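Local coordinates for protein peptidase S15/CocE/NonD (Thaumarchaeota archaeon SCGC AB-539-E09, PDB 4PF1) that probably acts as a serine aminopeptidase of the S15 family, built on an alpha/beta hydrolase fold, that trims peptides from their N-terminal end, at residues Leu406-Asp411 and Leu471-Glu476; Gly523-Leu528 and Met573-Ser578. One frame throughout, in Å; residues are numbered along the deposited sequence.

Contact 1: residues Leu406-Asp411 and Leu471-Glu476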
# COMPACT_ATOMS: atom_id res chain seq x y z
N LEU A 406 29.38 27.20 -13.75
CA LEU A 406 29.03 26.93 -12.36
C LEU A 406 30.23 26.25 -11.68
O LEU A 406 30.40 25.03 -11.78
CB LEU A 406 27.77 26.04 -12.31
CG LEU A 406 26.93 26.06 -11.03
CD1 LEU A 406 26.64 27.50 -10.54
CD2 LEU A 406 25.62 25.32 -11.24
N TYR A 407 31.11 27.07 -11.07
CA TYR A 407 32.38 26.62 -10.47
C TYR A 407 32.23 25.90 -9.14
O TYR A 407 31.47 26.34 -8.27
CB TYR A 407 33.33 27.82 -10.26
CG TYR A 407 33.72 28.51 -11.54
CD1 TYR A 407 34.75 28.02 -12.34
CD2 TYR A 407 33.10 29.69 -11.95
CE1 TYR A 407 35.13 28.66 -13.51
CE2 TYR A 407 33.46 30.33 -13.13
CZ TYR A 407 34.49 29.82 -13.91
OH TYR A 407 34.86 30.45 -15.07
N VAL A 408 33.02 24.82 -8.94
CA VAL A 408 33.11 24.12 -7.64
C VAL A 408 34.03 24.98 -6.75
O VAL A 408 35.02 25.52 -7.25
CB VAL A 408 33.56 22.63 -7.74
CG1 VAL A 408 32.59 21.81 -8.60
CG2 VAL A 408 34.99 22.49 -8.24
N GLN A 409 33.66 25.19 -5.48
CA GLN A 409 34.41 26.07 -4.59
C GLN A 409 34.74 25.41 -3.24
O GLN A 409 34.28 24.30 -2.97
CB GLN A 409 33.62 27.38 -4.34
CG GLN A 409 33.31 28.19 -5.61
CD GLN A 409 32.21 29.22 -5.43
OE1 GLN A 409 31.43 29.19 -4.47
NE2 GLN A 409 32.10 30.14 -6.37
N GLU A 410 35.52 26.12 -2.39
CA GLU A 410 35.90 25.67 -1.05
C GLU A 410 34.67 25.60 -0.12
O GLU A 410 33.64 26.21 -0.41
CB GLU A 410 36.98 26.61 -0.44
CG GLU A 410 36.48 28.02 -0.12
CD GLU A 410 37.42 28.89 0.70
OE1 GLU A 410 38.31 28.35 1.39
OE2 GLU A 410 37.23 30.13 0.68
N ASP A 411 34.79 24.84 1.00
CA ASP A 411 33.75 24.63 2.02
C ASP A 411 32.43 24.07 1.40
O ASP A 411 31.34 24.43 1.85
CB ASP A 411 33.47 25.94 2.81
CG ASP A 411 34.70 26.56 3.45
OD1 ASP A 411 35.36 25.88 4.27
OD2 ASP A 411 34.97 27.75 3.16
N LEU A 471 32.38 13.49 -3.49
CA LEU A 471 32.55 14.93 -3.29
C LEU A 471 31.24 15.63 -3.52
O LEU A 471 30.47 15.22 -4.39
CB LEU A 471 33.64 15.51 -4.20
CG LEU A 471 35.08 15.05 -3.98
CD1 LEU A 471 36.01 15.71 -4.95
CD2 LEU A 471 35.55 15.31 -2.54
N VAL A 472 30.94 16.66 -2.71
CA VAL A 472 29.67 17.38 -2.80
C VAL A 472 29.90 18.90 -2.80
O VAL A 472 30.73 19.41 -2.03
CB VAL A 472 28.69 16.97 -1.64
CG1 VAL A 472 27.30 17.53 -1.87
CG2 VAL A 472 28.64 15.45 -1.46
N TRP A 473 29.17 19.62 -3.66
CA TRP A 473 29.15 21.08 -3.76
C TRP A 473 27.72 21.54 -3.96
O TRP A 473 26.97 20.90 -4.70
CB TRP A 473 30.04 21.60 -4.91
CG TRP A 473 31.47 21.18 -4.83
CD1 TRP A 473 32.48 21.81 -4.16
CD2 TRP A 473 32.07 20.05 -5.49
NE1 TRP A 473 33.67 21.15 -4.36
CE2 TRP A 473 33.45 20.06 -5.17
CE3 TRP A 473 31.58 19.05 -6.34
CZ2 TRP A 473 34.33 19.10 -5.66
CZ3 TRP A 473 32.46 18.09 -6.82
CH2 TRP A 473 33.82 18.13 -6.50
N ALA A 474 27.32 22.62 -3.29
CA ALA A 474 25.95 23.13 -3.40
C ALA A 474 25.91 24.64 -3.26
O ALA A 474 26.68 25.21 -2.49
CB ALA A 474 25.06 22.49 -2.35
N THR A 475 24.99 25.28 -3.99
CA THR A 475 24.75 26.73 -3.90
C THR A 475 23.97 27.01 -2.62
O THR A 475 23.48 26.07 -1.99
CB THR A 475 23.96 27.23 -5.13
OG1 THR A 475 22.61 26.77 -5.05
CG2 THR A 475 24.58 26.82 -6.46
N GLU A 476 23.81 28.28 -2.25
CA GLU A 476 22.95 28.64 -1.12
C GLU A 476 21.49 28.58 -1.63
O GLU A 476 21.30 28.56 -2.86
CB GLU A 476 23.31 30.04 -0.57
CG GLU A 476 24.54 30.06 0.33
CD GLU A 476 24.51 29.12 1.53
OE1 GLU A 476 23.51 29.15 2.29
OE2 GLU A 476 25.50 28.38 1.73

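Contact 2: residues Gly523-Leu528 and Met573-Ser578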
# COMPACT_ATOMS: atom_id res chain seq x y z
N GLY A 523 14.39 18.36 1.90
CA GLY A 523 15.81 18.04 1.81
C GLY A 523 16.19 17.13 0.65
O GLY A 523 17.38 16.91 0.41
N TYR A 524 15.18 16.61 -0.07
CA TYR A 524 15.30 15.69 -1.20
C TYR A 524 16.34 16.18 -2.23
O TYR A 524 16.24 17.28 -2.76
CB TYR A 524 13.89 15.50 -1.82
CG TYR A 524 13.78 14.79 -3.16
CD1 TYR A 524 14.51 13.62 -3.42
CD2 TYR A 524 12.82 15.17 -4.09
CE1 TYR A 524 14.35 12.92 -4.61
CE2 TYR A 524 12.64 14.46 -5.28
CZ TYR A 524 13.41 13.35 -5.54
OH TYR A 524 13.23 12.67 -6.73
N GLN A 525 17.38 15.36 -2.42
CA GLN A 525 18.46 15.61 -3.37
C GLN A 525 18.14 14.92 -4.69
O GLN A 525 18.71 13.87 -5.02
CB GLN A 525 19.81 15.15 -2.79
CG GLN A 525 20.36 16.07 -1.71
CD GLN A 525 21.72 15.66 -1.20
OE1 GLN A 525 22.45 14.90 -1.85
NE2 GLN A 525 22.12 16.19 -0.06
N GLN A 526 17.17 15.49 -5.42
CA GLN A 526 16.66 14.95 -6.67
C GLN A 526 17.70 15.02 -7.78
O GLN A 526 18.05 16.11 -8.23
CB GLN A 526 15.40 15.72 -7.10
CG GLN A 526 14.74 15.18 -8.37
CD GLN A 526 14.25 16.29 -9.26
OE1 GLN A 526 13.56 17.23 -8.84
NE2 GLN A 526 14.61 16.21 -10.54
N MET A 527 18.16 13.84 -8.27
CA MET A 527 19.08 13.80 -9.39
C MET A 527 18.36 14.33 -10.63
O MET A 527 17.16 14.05 -10.81
CB MET A 527 19.62 12.38 -9.62
CG MET A 527 20.89 12.36 -10.45
SD MET A 527 21.88 10.87 -10.20
CE MET A 527 20.89 9.68 -11.14
N LEU A 528 19.04 15.16 -11.43
CA LEU A 528 18.43 15.83 -12.58
C LEU A 528 19.14 15.49 -13.90
O LEU A 528 18.48 15.26 -14.91
CB LEU A 528 18.43 17.35 -12.33
CG LEU A 528 17.71 18.22 -13.36
CD1 LEU A 528 16.20 18.16 -13.17
CD2 LEU A 528 18.19 19.64 -13.27
N MET A 573 23.04 21.37 -6.86
CA MET A 573 24.09 20.52 -6.30
C MET A 573 24.87 19.78 -7.37
O MET A 573 24.32 19.38 -8.40
CB MET A 573 23.48 19.52 -5.30
CG MET A 573 24.49 18.56 -4.69
SD MET A 573 23.74 17.46 -3.48
CE MET A 573 23.76 18.52 -2.04
N VAL A 574 26.17 19.59 -7.11
CA VAL A 574 27.07 18.81 -7.94
C VAL A 574 27.71 17.73 -7.06
O VAL A 574 28.27 18.04 -6.00
CB VAL A 574 28.12 19.69 -8.67
CG1 VAL A 574 29.21 18.83 -9.32
CG2 VAL A 574 27.46 20.58 -9.72
N GLN A 575 27.59 16.46 -7.47
CA GLN A 575 28.21 15.33 -6.78
C GLN A 575 29.18 14.63 -7.73
O GLN A 575 28.86 14.43 -8.90
CB GLN A 575 27.15 14.34 -6.25
CG GLN A 575 26.52 14.78 -4.93
CD GLN A 575 25.56 13.77 -4.33
OE1 GLN A 575 25.67 12.55 -4.55
NE2 GLN A 575 24.63 14.24 -3.52
N VAL A 576 30.41 14.34 -7.25
CA VAL A 576 31.44 13.65 -8.04
C VAL A 576 31.91 12.38 -7.28
O VAL A 576 32.23 12.44 -6.09
CB VAL A 576 32.62 14.59 -8.43
CG1 VAL A 576 33.84 13.79 -8.92
CG2 VAL A 576 32.19 15.59 -9.50
N GLN A 577 31.93 11.24 -7.99
CA GLN A 577 32.36 9.95 -7.45
C GLN A 577 33.12 9.16 -8.52
O GLN A 577 33.20 9.61 -9.67
CB GLN A 577 31.17 9.16 -6.88
CG GLN A 577 30.02 8.95 -7.86
CD GLN A 577 28.80 8.40 -7.17
OE1 GLN A 577 28.23 9.01 -6.27
NE2 GLN A 577 28.35 7.23 -7.61
N SER A 578 33.71 7.99 -8.15
CA SER A 578 34.55 7.21 -9.08
C SER A 578 34.00 5.80 -9.39
O SER A 578 34.70 5.00 -10.03
CB SER A 578 35.97 7.12 -8.55
OG SER A 578 36.66 8.34 -8.70

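Contact 1: residues Leu406-Asp411 and Leu471-Glu476
The indole of Trp473 takes Val408 on one face and the main-chain carbonyl of Gln409 at its edge, while the opposite face lies over the carbonyl carbon of Leu471 from its own strand. This is face-to-face packing between the two antiparallel sheets of the beta sandwich in the C-terminal non-catalytic domain: strand 401-408 belongs to the larger sheet, strand 471-474 to the smaller. Val408 CB stands 3.5 Å from the centroid of the five-membered ring of Trp473, only 6° off its normal, a textbook CH-pi contact. The CG1 methyl of Val408 reaches further across the same face, to 3.6 Å from Trp473 CD2, so that CB and CG1 together span both rings. Val408 puts CG1 there because this branch is anti to the carbonyl carbon (chi1 -60°). At the ring edge Gln409 O lies 3.3 Å from Trp473 CD1, near the ring plane; the side chain of Gln409 starts away from the indole. The pyrrole nitrogen has its hydrogen-bond partner in Asp426 OD2, which, with the packing around the indole, probably helps fix the rotation of the ring, and Leu414 and Val574 also pack on the indole. Where the strand runs out, Thr475 OG1 accepts the backbone N-H of Ile572 and donates to Glu476 O at 3.1 Å, lying 36° out of that carbonyl plane.

Contact 2: residues Gly523-Leu528 and Met573-Ser578
Met573 lays its thioether against the side-chain amide of Gln525. The carbon of that amide, Gln525 CD, is 3.5 Å from Met573 SD, and it sits 3.6 Å from the methyl, Met573 CE; the two side chains pass each other at a slant. Met573 runs out from the strand extended (chi1 178°), which carries SD up to the Gln525 amide; the bend at its last torsion leaves CE alongside it. Gln575 completes the cluster from the next position on the same face of strand 571-577. Its amide plane stands 78° from that of Gln525, and its chain meets that of Gln525 at about a right angle. Gln575 NE2 also makes a weak hydrogen bond to Met573 SD, 3.3 Å long with an N-H...S angle of 160°. An alanine in place of Gln525 removes the whole amide, and the thioether of Met573 would probably lose one of the groups packed against it, leaving a gap beside SD and CE. In the second shell the Gln575 amide is gripped at both ends, NE2 by Gln461 O, OE1 by Thr464 OG1 and Lys506 NZ, while the backbone N of Gln525 is tied to Asp460 OD1. Helix 462-465 lies over both glutamines. Ile508 and Val510 pack beside Met573 from strand 502-510, which runs between strands 525-534 and 571-577 in the four-stranded antiparallel sheet, so the contact links second neighbours by side chains alone. Buried amides here pack round a soft, polarisable sulfur, and the other hydrogen bonds of Gln575 come from the loop, helix and strand around it, which suggests that Met573 SD is a weak additional acceptor for Gln575 NE2.

Both contacts are buried and share the four-stranded sheet, whose strands 471-474 and 571-577 are hydrogen-bonded neighbours; Leu471 N lies 2.8 Å from Val576 O. They use opposite faces of it. Contact 1 looks inward to the other sheet of the sandwich, where Trp473 and Val576 also touch, and its packing is mainly apolar and aromatic. Contact 2 lies on the outer face, beneath helix 462-465, and mixes amides with a thioether. The first joins two sheets; the second spans one sheet across an intervening strand. The pair illustrates how a single strand can give hydrocarbon to the sandwich interior and an amide and a thioether to its covered outer face.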